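Local coordinates for protein O-succinylhomoserine sulfhydrylase (Mycobacterium tuberculosis, PDB 3NDN) that probably catalyses formation of L-homocysteine from O-succinyl-L-homoserine and hydrogen sulfide, a step of methionine biosynthesis, with pyridoxal 5'-phosphate as cofactor, at residues 170-175 with 181-186; 106-111 with 238-243; 157-162 with 186-191; 212-215 with 220-223. One frame throughout, in Å; residues are numbered along the deposited sequence.

Contact 1. Residues 170-175 with 181-186; sequences VFFETP and SLVDIA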
loop_
_atom_site.group_PDB
_atom_site.type_symbol
_atom_site.label_atom_id
_atom_site.label_comp_id
_atom_site.label_asym_id
_atom_site.label_seq_id
_atom_site.Cartn_x
_atom_site.Cartn_y
_atom_site.Cartn_z
ATOM N N VAL A 170 -18.777 25.566 -22.628
ATOM C CA VAL A 170 -19.074 24.557 -23.651
ATOM C C VAL A 170 -18.434 23.214 -23.201
ATOM O O VAL A 170 -17.275 23.200 -22.764
ATOM C CB VAL A 170 -18.514 25.004 -25.026
ATOM C CG1 VAL A 170 -18.360 23.824 -26.006
ATOM C CG2 VAL A 170 -19.409 26.119 -25.647
ATOM N N PHE A 171 -19.177 22.108 -23.292
ATOM C CA PHE A 171 -18.655 20.769 -22.900
ATOM C C PHE A 171 -18.971 19.703 -23.971
ATOM O O PHE A 171 -20.110 19.612 -24.415
ATOM C CB PHE A 171 -19.253 20.339 -21.546
ATOM C CG PHE A 171 -18.782 18.974 -21.060
ATOM C CD1 PHE A 171 -17.489 18.793 -20.590
ATOM C CD2 PHE A 171 -19.632 17.868 -21.098
ATOM C CE1 PHE A 171 -17.041 17.527 -20.154
ATOM C CE2 PHE A 171 -19.198 16.601 -20.653
ATOM C CZ PHE A 171 -17.897 16.436 -20.183
ATOM N N PHE A 172 -17.974 18.898 -24.371
ATOM C CA PHE A 172 -18.205 17.722 -25.241
ATOM C C PHE A 172 -17.103 16.650 -25.081
ATOM O O PHE A 172 -16.039 16.947 -24.530
ATOM C CB PHE A 172 -18.359 18.116 -26.732
ATOM C CG PHE A 172 -17.145 18.824 -27.334
ATOM C CD1 PHE A 172 -16.092 18.099 -27.892
ATOM C CD2 PHE A 172 -17.087 20.221 -27.377
ATOM C CE1 PHE A 172 -14.972 18.748 -28.454
ATOM C CE2 PHE A 172 -15.976 20.890 -27.934
ATOM C CZ PHE A 172 -14.908 20.152 -28.479
ATOM N N GLU A 173 -17.390 15.428 -25.546
ATOM C CA GLU A 173 -16.405 14.336 -25.705
ATOM C C GLU A 173 -16.233 14.043 -27.197
ATOM O O GLU A 173 -17.206 14.139 -27.957
ATOM C CB GLU A 173 -16.899 13.034 -25.054
ATOM C CG GLU A 173 -17.211 13.091 -23.555
ATOM C CD GLU A 173 -18.132 11.947 -23.098
ATOM O OE1 GLU A 173 -18.122 10.857 -23.735
ATOM O OE2 GLU A 173 -18.868 12.141 -22.103
ATOM N N THR A 174 -15.011 13.680 -27.614
ATOM C CA THR A 174 -14.760 13.199 -28.990
ATOM C C THR A 174 -13.545 12.251 -29.045
ATOM O O THR A 174 -12.508 12.560 -28.466
ATOM C CB THR A 174 -14.625 14.361 -30.040
ATOM O OG1 THR A 174 -14.503 13.812 -31.363
ATOM C CG2 THR A 174 -13.420 15.267 -29.755
ATOM N N PRO A 175 -13.696 11.064 -29.661
ATOM C CA PRO A 175 -14.931 10.442 -30.185
ATOM C C PRO A 175 -15.951 10.155 -29.067
ATOM O O PRO A 175 -15.565 10.150 -27.894
ATOM C CB PRO A 175 -14.443 9.115 -30.773
ATOM C CG PRO A 175 -12.943 9.292 -31.004
ATOM C CD PRO A 175 -12.511 10.200 -29.872
ATOM N N SER A 181 -18.927 8.864 -32.840
ATOM C CA SER A 181 -19.190 10.098 -33.586
ATOM C C SER A 181 -18.195 11.171 -33.143
ATOM O O SER A 181 -17.812 11.208 -31.960
ATOM C CB SER A 181 -20.635 10.546 -33.305
ATOM O OG SER A 181 -20.930 11.822 -33.853
ATOM N N LEU A 182 -17.775 12.045 -34.066
ATOM C CA LEU A 182 -16.787 13.096 -33.747
ATOM C C LEU A 182 -17.349 14.528 -33.654
ATOM O O LEU A 182 -18.384 14.844 -34.249
ATOM C CB LEU A 182 -15.614 13.078 -34.759
ATOM C CG LEU A 182 -14.911 11.765 -35.147
ATOM C CD1 LEU A 182 -13.623 12.045 -35.905
ATOM C CD2 LEU A 182 -14.606 10.880 -33.958
ATOM N N VAL A 183 -16.645 15.384 -32.906
ATOM C CA VAL A 183 -16.897 16.832 -32.868
ATOM C C VAL A 183 -15.660 17.553 -33.454
ATOM O O VAL A 183 -14.529 17.182 -33.139
ATOM C CB VAL A 183 -17.165 17.320 -31.415
ATOM C CG1 VAL A 183 -17.360 18.834 -31.363
ATOM C CG2 VAL A 183 -18.384 16.596 -30.814
ATOM N N ASP A 184 -15.876 18.549 -34.322
ATOM C CA ASP A 184 -14.775 19.319 -34.938
ATOM C C ASP A 184 -14.199 20.314 -33.907
ATOM O O ASP A 184 -14.780 21.382 -33.696
ATOM C CB ASP A 184 -15.302 20.069 -36.183
ATOM C CG ASP A 184 -14.191 20.620 -37.090
ATOM O OD1 ASP A 184 -13.147 21.087 -36.606
ATOM O OD2 ASP A 184 -14.393 20.643 -38.326
ATOM N N ILE A 185 -13.071 19.977 -33.280
ATOM C CA ILE A 185 -12.552 20.783 -32.136
ATOM C C ILE A 185 -12.243 22.253 -32.507
ATOM O O ILE A 185 -12.732 23.174 -31.842
ATOM C CB ILE A 185 -11.330 20.108 -31.427
ATOM C CG1 ILE A 185 -11.703 18.732 -30.861
ATOM C CG2 ILE A 185 -10.751 21.001 -30.294
ATOM C CD1 ILE A 185 -10.464 17.865 -30.464
ATOM N N ALA A 186 -11.448 22.472 -33.559
ATOM C CA ALA A 186 -11.084 23.844 -33.966
ATOM C C ALA A 186 -12.294 24.712 -34.354
ATOM O O ALA A 186 -12.350 25.891 -34.006
ATOM C CB ALA A 186 -10.051 23.838 -35.087
#

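Contact 2. Residues 106-111 with 238-243; sequences MAAVFT and GAILGD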
loop_
_atom_site.group_PDB
_atom_site.type_symbol
_atom_site.label_atom_id
_atom_site.label_comp_id
_atom_site.label_asym_id
_atom_site.label_seq_id
_atom_site.Cartn_x
_atom_site.Cartn_y
_atom_site.Cartn_z
ATOM N N MET A 106 -15.244 11.690 -12.761
ATOM C CA MET A 106 -16.497 12.449 -12.589
ATOM C C MET A 106 -16.338 13.658 -11.646
ATOM O O MET A 106 -16.964 14.713 -11.860
ATOM C CB MET A 106 -17.647 11.544 -12.133
ATOM C CG MET A 106 -18.253 10.657 -13.240
ATOM S SD MET A 106 -18.498 11.439 -14.859
ATOM C CE MET A 106 -19.723 12.700 -14.494
ATOM N N ALA A 107 -15.489 13.511 -10.635
ATOM C CA ALA A 107 -15.108 14.638 -9.773
ATOM C C ALA A 107 -14.434 15.758 -10.575
ATOM O O ALA A 107 -14.727 16.933 -10.332
ATOM C CB ALA A 107 -14.231 14.181 -8.633
ATOM N N ALA A 108 -13.562 15.402 -11.538
ATOM C CA ALA A 108 -12.967 16.401 -12.441
ATOM C C ALA A 108 -14.023 17.099 -13.319
ATOM O O ALA A 108 -13.992 18.313 -13.453
ATOM C CB ALA A 108 -11.845 15.785 -13.323
ATOM N N VAL A 109 -14.935 16.320 -13.913
ATOM C CA VAL A 109 -16.010 16.864 -14.740
ATOM C C VAL A 109 -16.930 17.830 -13.969
ATOM O O VAL A 109 -17.168 18.962 -14.424
ATOM C CB VAL A 109 -16.866 15.730 -15.403
ATOM C CG1 VAL A 109 -18.059 16.318 -16.160
ATOM C CG2 VAL A 109 -16.006 14.880 -16.317
ATOM N N PHE A 110 -17.430 17.393 -12.803
ATOM C CA PHE A 110 -18.354 18.220 -12.015
ATOM C C PHE A 110 -17.671 19.491 -11.480
ATOM O O PHE A 110 -18.216 20.600 -11.607
ATOM C CB PHE A 110 -19.042 17.433 -10.865
ATOM C CG PHE A 110 -19.833 18.317 -9.942
ATOM C CD1 PHE A 110 -21.094 18.799 -10.324
ATOM C CD2 PHE A 110 -19.283 18.752 -8.733
ATOM C CE1 PHE A 110 -21.814 19.663 -9.503
ATOM C CE2 PHE A 110 -19.986 19.610 -7.896
ATOM C CZ PHE A 110 -21.259 20.078 -8.276
ATOM N N THR A 111 -16.480 19.339 -10.902
ATOM C CA THR A 111 -15.767 20.484 -10.325
ATOM C C THR A 111 -15.313 21.498 -11.397
ATOM O O THR A 111 -15.382 22.708 -11.165
ATOM C CB THR A 111 -14.606 20.037 -9.387
ATOM O OG1 THR A 111 -15.146 19.246 -8.317
ATOM C CG2 THR A 111 -13.864 21.223 -8.793
ATOM N N GLY A 238 -8.606 11.365 -11.029
ATOM C CA GLY A 238 -8.809 12.254 -12.197
ATOM C C GLY A 238 -7.987 13.518 -12.109
ATOM O O GLY A 238 -7.209 13.688 -11.164
ATOM N N ALA A 239 -8.160 14.418 -13.082
ATOM C CA ALA A 239 -7.445 15.686 -13.061
ATOM C C ALA A 239 -8.127 16.762 -13.897
ATOM O O ALA A 239 -8.797 16.457 -14.892
ATOM C CB ALA A 239 -5.989 15.502 -13.546
ATOM N N ILE A 240 -7.905 18.013 -13.495
ATOM C CA ILE A 240 -8.343 19.198 -14.264
ATOM C C ILE A 240 -7.117 20.004 -14.726
ATOM O O ILE A 240 -6.302 20.424 -13.899
ATOM C CB ILE A 240 -9.259 20.109 -13.421
ATOM C CG1 ILE A 240 -10.427 19.307 -12.812
ATOM C CG2 ILE A 240 -9.783 21.301 -14.267
ATOM C CD1 ILE A 240 -11.078 19.963 -11.582
ATOM N N LEU A 241 -7.004 20.251 -16.035
ATOM C CA LEU A 241 -5.910 21.097 -16.564
ATOM C C LEU A 241 -6.427 22.377 -17.276
ATOM O O LEU A 241 -7.386 22.303 -18.051
ATOM C CB LEU A 241 -4.975 20.289 -17.479
ATOM C CG LEU A 241 -4.333 19.003 -16.901
ATOM C CD1 LEU A 241 -5.171 17.772 -17.267
ATOM C CD2 LEU A 241 -2.907 18.832 -17.414
ATOM N N GLY A 242 -5.791 23.524 -16.995
ATOM C CA GLY A 242 -6.189 24.847 -17.560
ATOM C C GLY A 242 -5.262 26.014 -17.171
ATOM O O GLY A 242 -4.119 25.793 -16.758
ATOM N N ASP A 243 -5.740 27.252 -17.345
ATOM C CA ASP A 243 -4.939 28.464 -17.068
ATOM C C ASP A 243 -4.675 28.611 -15.563
ATOM O O ASP A 243 -5.496 28.186 -14.748
ATOM C CB ASP A 243 -5.665 29.727 -17.563
ATOM C CG ASP A 243 -5.784 29.802 -19.085
ATOM O OD1 ASP A 243 -4.898 29.313 -19.810
ATOM O OD2 ASP A 243 -6.777 30.395 -19.567
#

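Contact 3. Residues 157-162 with 186-191; sequences SQWERA and AAVTEL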
loop_
_atom_site.group_PDB
_atom_site.type_symbol
_atom_site.label_atom_id
_atom_site.label_comp_id
_atom_site.label_asym_id
_atom_site.label_seq_id
_atom_site.Cartn_x
_atom_site.Cartn_y
_atom_site.Cartn_z
ATOM N N SER A 157 -24.072 23.714 -37.623
ATOM C CA SER A 157 -25.127 24.730 -37.705
ATOM C C SER A 157 -25.929 24.813 -36.396
ATOM O O SER A 157 -26.469 25.865 -36.064
ATOM C CB SER A 157 -26.029 24.541 -38.938
ATOM O OG SER A 157 -26.877 23.415 -38.826
ATOM N N GLN A 158 -25.978 23.710 -35.649
ATOM C CA GLN A 158 -26.652 23.689 -34.345
ATOM C C GLN A 158 -25.780 24.372 -33.285
ATOM O O GLN A 158 -26.297 25.086 -32.423
ATOM C CB GLN A 158 -26.989 22.263 -33.897
ATOM C CG GLN A 158 -28.045 21.553 -34.722
ATOM C CD GLN A 158 -28.411 20.187 -34.159
ATOM O OE1 GLN A 158 -28.594 20.022 -32.953
ATOM N NE2 GLN A 158 -28.522 19.199 -35.039
ATOM N N TRP A 159 -24.463 24.134 -33.354
ATOM C CA TRP A 159 -23.490 24.836 -32.516
ATOM C C TRP A 159 -23.586 26.350 -32.759
ATOM O O TRP A 159 -23.568 27.144 -31.812
ATOM C CB TRP A 159 -22.056 24.355 -32.807
ATOM C CG TRP A 159 -21.637 23.004 -32.180
ATOM C CD1 TRP A 159 -21.420 21.824 -32.847
ATOM C CD2 TRP A 159 -21.361 22.730 -30.788
ATOM N NE1 TRP A 159 -21.032 20.836 -31.960
ATOM C CE2 TRP A 159 -20.994 21.361 -30.694
ATOM C CE3 TRP A 159 -21.393 23.503 -29.617
ATOM C CZ2 TRP A 159 -20.667 20.745 -29.465
ATOM C CZ3 TRP A 159 -21.073 22.891 -28.390
ATOM C CH2 TRP A 159 -20.706 21.525 -28.329
ATOM N N GLU A 160 -23.683 26.746 -34.028
ATOM C CA GLU A 160 -23.751 28.167 -34.369
ATOM C C GLU A 160 -24.999 28.829 -33.769
ATOM O O GLU A 160 -24.899 29.892 -33.148
ATOM C CB GLU A 160 -23.654 28.384 -35.887
ATOM C CG GLU A 160 -23.575 29.855 -36.291
ATOM C CD GLU A 160 -22.846 30.078 -37.610
ATOM O OE1 GLU A 160 -22.680 29.112 -38.393
ATOM O OE2 GLU A 160 -22.433 31.232 -37.864
ATOM N N ARG A 161 -26.153 28.178 -33.915
ATOM C CA ARG A 161 -27.421 28.702 -33.367
ATOM C C ARG A 161 -27.443 28.799 -31.836
ATOM O O ARG A 161 -27.903 29.798 -31.288
ATOM C CB ARG A 161 -28.631 27.911 -33.891
ATOM C CG ARG A 161 -28.873 28.104 -35.399
ATOM C CD ARG A 161 -30.225 27.548 -35.865
ATOM N NE ARG A 161 -30.311 26.081 -35.783
ATOM C CZ ARG A 161 -29.913 25.234 -36.735
ATOM N NH1 ARG A 161 -29.377 25.682 -37.865
ATOM N NH2 ARG A 161 -30.043 23.927 -36.553
ATOM N N ALA A 162 -26.949 27.769 -31.152
ATOM C CA ALA A 162 -26.887 27.780 -29.681
ATOM C C ALA A 162 -25.912 28.818 -29.135
ATOM O O ALA A 162 -26.129 29.352 -28.045
ATOM C CB ALA A 162 -26.538 26.394 -29.142
ATOM N N ALA A 186 -11.448 22.472 -33.559
ATOM C CA ALA A 186 -11.084 23.844 -33.966
ATOM C C ALA A 186 -12.294 24.712 -34.354
ATOM O O ALA A 186 -12.350 25.891 -34.006
ATOM C CB ALA A 186 -10.051 23.838 -35.087
ATOM N N ALA A 187 -13.251 24.135 -35.077
ATOM C CA ALA A 187 -14.425 24.898 -35.513
ATOM C C ALA A 187 -15.355 25.250 -34.337
ATOM O O ALA A 187 -15.862 26.371 -34.253
ATOM C CB ALA A 187 -15.169 24.148 -36.616
ATOM N N VAL A 188 -15.567 24.304 -33.423
ATOM C CA VAL A 188 -16.411 24.568 -32.252
ATOM C C VAL A 188 -15.741 25.587 -31.307
ATOM O O VAL A 188 -16.414 26.468 -30.766
ATOM C CB VAL A 188 -16.800 23.260 -31.501
ATOM C CG1 VAL A 188 -17.441 23.564 -30.138
ATOM C CG2 VAL A 188 -17.733 22.415 -32.371
ATOM N N THR A 189 -14.423 25.488 -31.150
ATOM C CA THR A 189 -13.656 26.420 -30.300
ATOM C C THR A 189 -13.771 27.883 -30.817
ATOM O O THR A 189 -13.905 28.833 -30.024
ATOM C CB THR A 189 -12.169 25.975 -30.184
ATOM O OG1 THR A 189 -12.089 24.728 -29.472
ATOM C CG2 THR A 189 -11.344 26.998 -29.413
ATOM N N GLU A 190 -13.744 28.041 -32.142
ATOM C CA GLU A 190 -13.888 29.358 -32.772
ATOM C C GLU A 190 -15.254 29.993 -32.433
ATOM O O GLU A 190 -15.303 31.152 -32.014
ATOM C CB GLU A 190 -13.661 29.271 -34.297
ATOM N N LEU A 191 -16.341 29.229 -32.582
ATOM C CA LEU A 191 -17.703 29.699 -32.239
ATOM C C LEU A 191 -17.897 29.991 -30.752
ATOM O O LEU A 191 -18.646 30.904 -30.392
ATOM C CB LEU A 191 -18.778 28.689 -32.676
ATOM C CG LEU A 191 -18.994 28.358 -34.155
ATOM C CD1 LEU A 191 -19.811 27.078 -34.286
ATOM C CD2 LEU A 191 -19.668 29.520 -34.929
#

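Contact 4. Residues 212-215 with 220-223; sequences QGFP and VVVY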
loop_
_atom_site.group_PDB
_atom_site.type_symbol
_atom_site.label_atom_id
_atom_site.label_comp_id
_atom_site.label_asym_id
_atom_site.label_seq_id
_atom_site.Cartn_x
_atom_site.Cartn_y
_atom_site.Cartn_z
ATOM N N GLN A 212 -4.493 16.187 -28.987
ATOM C CA GLN A 212 -4.034 17.285 -28.108
ATOM C C GLN A 212 -4.817 18.601 -28.267
ATOM O O GLN A 212 -4.697 19.304 -29.280
ATOM C CB GLN A 212 -2.519 17.496 -28.265
ATOM C CG GLN A 212 -1.719 16.379 -27.595
ATOM C CD GLN A 212 -0.238 16.648 -27.532
ATOM O OE1 GLN A 212 0.447 16.638 -28.560
ATOM N NE2 GLN A 212 0.281 16.873 -26.311
ATOM N N GLY A 213 -5.626 18.920 -27.257
ATOM C CA GLY A 213 -6.555 20.049 -27.345
ATOM C C GLY A 213 -5.993 21.454 -27.180
ATOM O O GLY A 213 -6.519 22.401 -27.771
ATOM N N PHE A 214 -4.949 21.612 -26.369
ATOM C CA PHE A 214 -4.424 22.956 -26.091
ATOM C C PHE A 214 -3.919 23.731 -27.343
ATOM O O PHE A 214 -4.287 24.896 -27.515
ATOM C CB PHE A 214 -3.423 22.952 -24.922
ATOM C CG PHE A 214 -4.077 22.768 -23.557
ATOM C CD1 PHE A 214 -4.824 23.797 -22.980
ATOM C CD2 PHE A 214 -3.955 21.565 -22.859
ATOM C CE1 PHE A 214 -5.443 23.630 -21.709
ATOM C CE2 PHE A 214 -4.569 21.392 -21.596
ATOM C CZ PHE A 214 -5.312 22.428 -21.030
ATOM N N PRO A 215 -3.122 23.089 -28.233
ATOM C CA PRO A 215 -2.736 23.780 -29.496
ATOM C C PRO A 215 -3.903 24.223 -30.395
ATOM O O PRO A 215 -3.718 25.078 -31.274
ATOM C CB PRO A 215 -1.883 22.737 -30.226
ATOM C CG PRO A 215 -1.301 21.887 -29.126
ATOM C CD PRO A 215 -2.395 21.810 -28.072
ATOM N N VAL A 220 -9.711 24.209 -21.246
ATOM C CA VAL A 220 -9.694 23.250 -20.119
ATOM C C VAL A 220 -9.769 21.820 -20.651
ATOM O O VAL A 220 -10.563 21.533 -21.561
ATOM C CB VAL A 220 -10.920 23.475 -19.155
ATOM C CG1 VAL A 220 -10.885 22.497 -17.965
ATOM C CG2 VAL A 220 -10.968 24.923 -18.640
ATOM N N VAL A 221 -8.947 20.918 -20.094
ATOM C CA VAL A 221 -9.033 19.499 -20.441
ATOM C C VAL A 221 -9.221 18.696 -19.141
ATOM O O VAL A 221 -8.580 19.001 -18.116
ATOM C CB VAL A 221 -7.775 19.002 -21.244
ATOM C CG1 VAL A 221 -7.845 17.512 -21.495
ATOM C CG2 VAL A 221 -7.662 19.750 -22.578
ATOM N N VAL A 222 -10.126 17.713 -19.173
ATOM C CA VAL A 222 -10.342 16.824 -18.008
ATOM C C VAL A 222 -10.042 15.355 -18.335
ATOM O O VAL A 222 -10.322 14.881 -19.456
ATOM C CB VAL A 222 -11.788 16.936 -17.380
ATOM C CG1 VAL A 222 -12.036 18.309 -16.794
ATOM C CG2 VAL A 222 -12.862 16.573 -18.399
ATOM N N TYR A 223 -9.478 14.651 -17.347
ATOM C CA TYR A 223 -9.099 13.235 -17.466
ATOM C C TYR A 223 -9.628 12.406 -16.306
ATOM O O TYR A 223 -9.624 12.865 -15.170
ATOM C CB TYR A 223 -7.569 13.063 -17.501
ATOM C CG TYR A 223 -6.954 13.461 -18.811
ATOM C CD1 TYR A 223 -7.246 12.744 -19.978
ATOM C CD2 TYR A 223 -6.093 14.546 -18.900
ATOM C CE1 TYR A 223 -6.694 13.098 -21.194
ATOM C CE2 TYR A 223 -5.534 14.924 -20.126
ATOM C CZ TYR A 223 -5.854 14.189 -21.271
ATOM O OH TYR A 223 -5.330 14.514 -22.504
#

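Contact 1. Residues 170-175 with 181-186
V183 lies over a face of the F172 ring, with CG1 3.8 Å from the ring centroid and only 12° off the normal, a CH-pi contact centred on the ring. The first torsion of F172 sets CG between the backbone N and the carbonyl carbon, which turns the ring toward the 181-186 segment. I185 meets the same ring differently: its CG1 comes in at the edge, near the ring plane, 4.1 Å from F172 CE1. Strand 169-173, helix 185-194 and strand 198-202 form a beta-alpha-beta unit of the large sheet, and here the segment leading into the helix passes beside F172 to P175. T174 meets that passage with both branches. OG1, anti to the backbone N (chi1 -175°), accepts a nearly straight hydrogen bond from V183 N (3.1 Å, 166° at the hydrogen), while CG2 rests on the I185 CD1 methyl at 4.0 Å. P175, which follows a cis peptide bond, lies side by side with L182, the P175 CB atom 3.6 Å from L182 CD2. L182 also packs against L317 and A318 of helix 315-321.

Contact 2. Residues 106-111 with 238-243
A108 and A239 bring the two backbones nearest, with CA atoms 5.6 Å apart, where the axes of helix 106-111 and strand 238-242 approach to 6.9 Å and run in roughly the same direction, 34° apart. The small side chain of A108 permits this closeness: its CB points at the strand and sits 3.5 Å from A239 O, with I240 CG1 3.8 Å away. I240 faces the helix. Its CG1 lies anti to the carbonyl carbon (chi1 -53°), which carries CG1 and CD1 up beside the A108 backbone, and CD1 comes within 3.8 Å of A108 O. One turn further along the helix, the T111 side chain crosses that of I240 at about a right angle, its CG2 methyl 4.1 Å from I240 CD1. I240 also meets I247 and V251 of helix 244-258, and T111 meets L254 and M255 of the same helix, so the pair sits in an apolar layer between two helices and the sheet. The strand's hydrogen bonds go to its neighbours in the sheet, G238 with T102 and A239 with Y223. At the first turn of the helix, M106 N donates a hydrogen bond to a phosphate oxygen of the modified residue LLP at position 227, the lysine-bound cofactor, and M106 packs on H257 of the second subunit. Across the interface itself the contacts are aliphatic carbons against carbons and two carbonyl oxygens. Between these two segments the helix that presents M106 N to the cofactor phosphate thus meets the strand by van der Waals contact, not by polar bonds.

Contact 3. Residues 157-162 with 186-191
W159 offers one face of its indole to V188, whose CG2 stands 3.6 Å from the centroid of the five-membered ring and 8° off its normal, a CH-pi contact. The other methyl, V188 CG1, covers the six-membered side, 4.0 Å from W159 CE3, so both branches of the valine lie against one indole. L191 works beside them: its CD1 touches W159 CB at 3.8 Å, and CD2 reaches the E160 chain, which it meets at about a right angle, 4.2 Å from E160 CG. CG of L191, anti to the carbonyl carbon (chi1 -64°), carries both methyls across to the other helix. What positions the indole is a second shell, in which NE1 donates its hydrogen bond to G153 O. The two helical segments run nearly parallel, 14° apart, but their axes stay 10.1 Å from each other, so the indole and the leucine, with V188, bridge the gap. E160, exposed to solvent, borders the contact, while L191 lies within it. Inward, V188 rests on F172 and W159 on V170, both of strand 169-173, so helices 156-162 and 185-194 lie next to each other on one side of the sheet, and W159 also touches V151 of strand 147-151.

Contact 4. Residues 212-215 with 220-223
F214 and V221 account for most of the surface buried here, and the touch between them is made chiefly by one methyl at the far end of a ring. V221 CG2 lies 3.6 Å from F214 CE2 and 3.9 Å from F214 CZ, approaching the ring obliquely. The backbones are well separated, for even the nearest CA atoms, those of F214 and V220, are 8.0 Å apart; the length of the phenylalanine closes the gap. Its CG is anti to the carbonyl carbon (chi1 -73°), and although the CB does not aim at the strand, the outer ring atoms come nearer to it. V221 answers with a CB that points at the 212-215 segment, and its CG2, anti to the carbonyl carbon, takes the ring. The third residue, V220, contributes backbone: its N is 4.3 Å from F214 CE1, a loose approach, while its CB points away from 212-215 and the side chain packs on I240. G213 adds a little main-chain cover, its CA 4.9 Å from V221 CG2. All of this is van der Waals contact, with no directional bond between the two segments. The same ring also packs on E94 of helix 81-94 and on A96 of the loop after it. V221 touches E94 and N203. Strand 220-224 lies between strand 198-202, which runs parallel to it, and strand 238-242, which runs antiparallel; F214, from the loop after helix 207-210, covers one side of this strand, while V222 faces V109 of helix 105-114.

All four contacts belong to the part of the chain built round the seven-stranded mixed sheet; the cofactor-bearing lysine at position 227 lies between strands 220-224 and 238-242. Along the sequence contact 2 closes a long loop in which the others are nested: contact 1 lies inside contact 3, and contact 4 follows both. Contacts 1 and 3 share A186 and helix 185-194, with centres about 11 Å apart, and V183 CG1 meets V188 CG2 at 3.7 Å. Contacts 2 and 4 sit on neighbouring antiparallel strands, their centres also about 11 Å apart. Contacts 1 and 2, about 17 Å apart between centres, still meet, so the F171 to V109 packing connects strand 169-173 with helix 105-114.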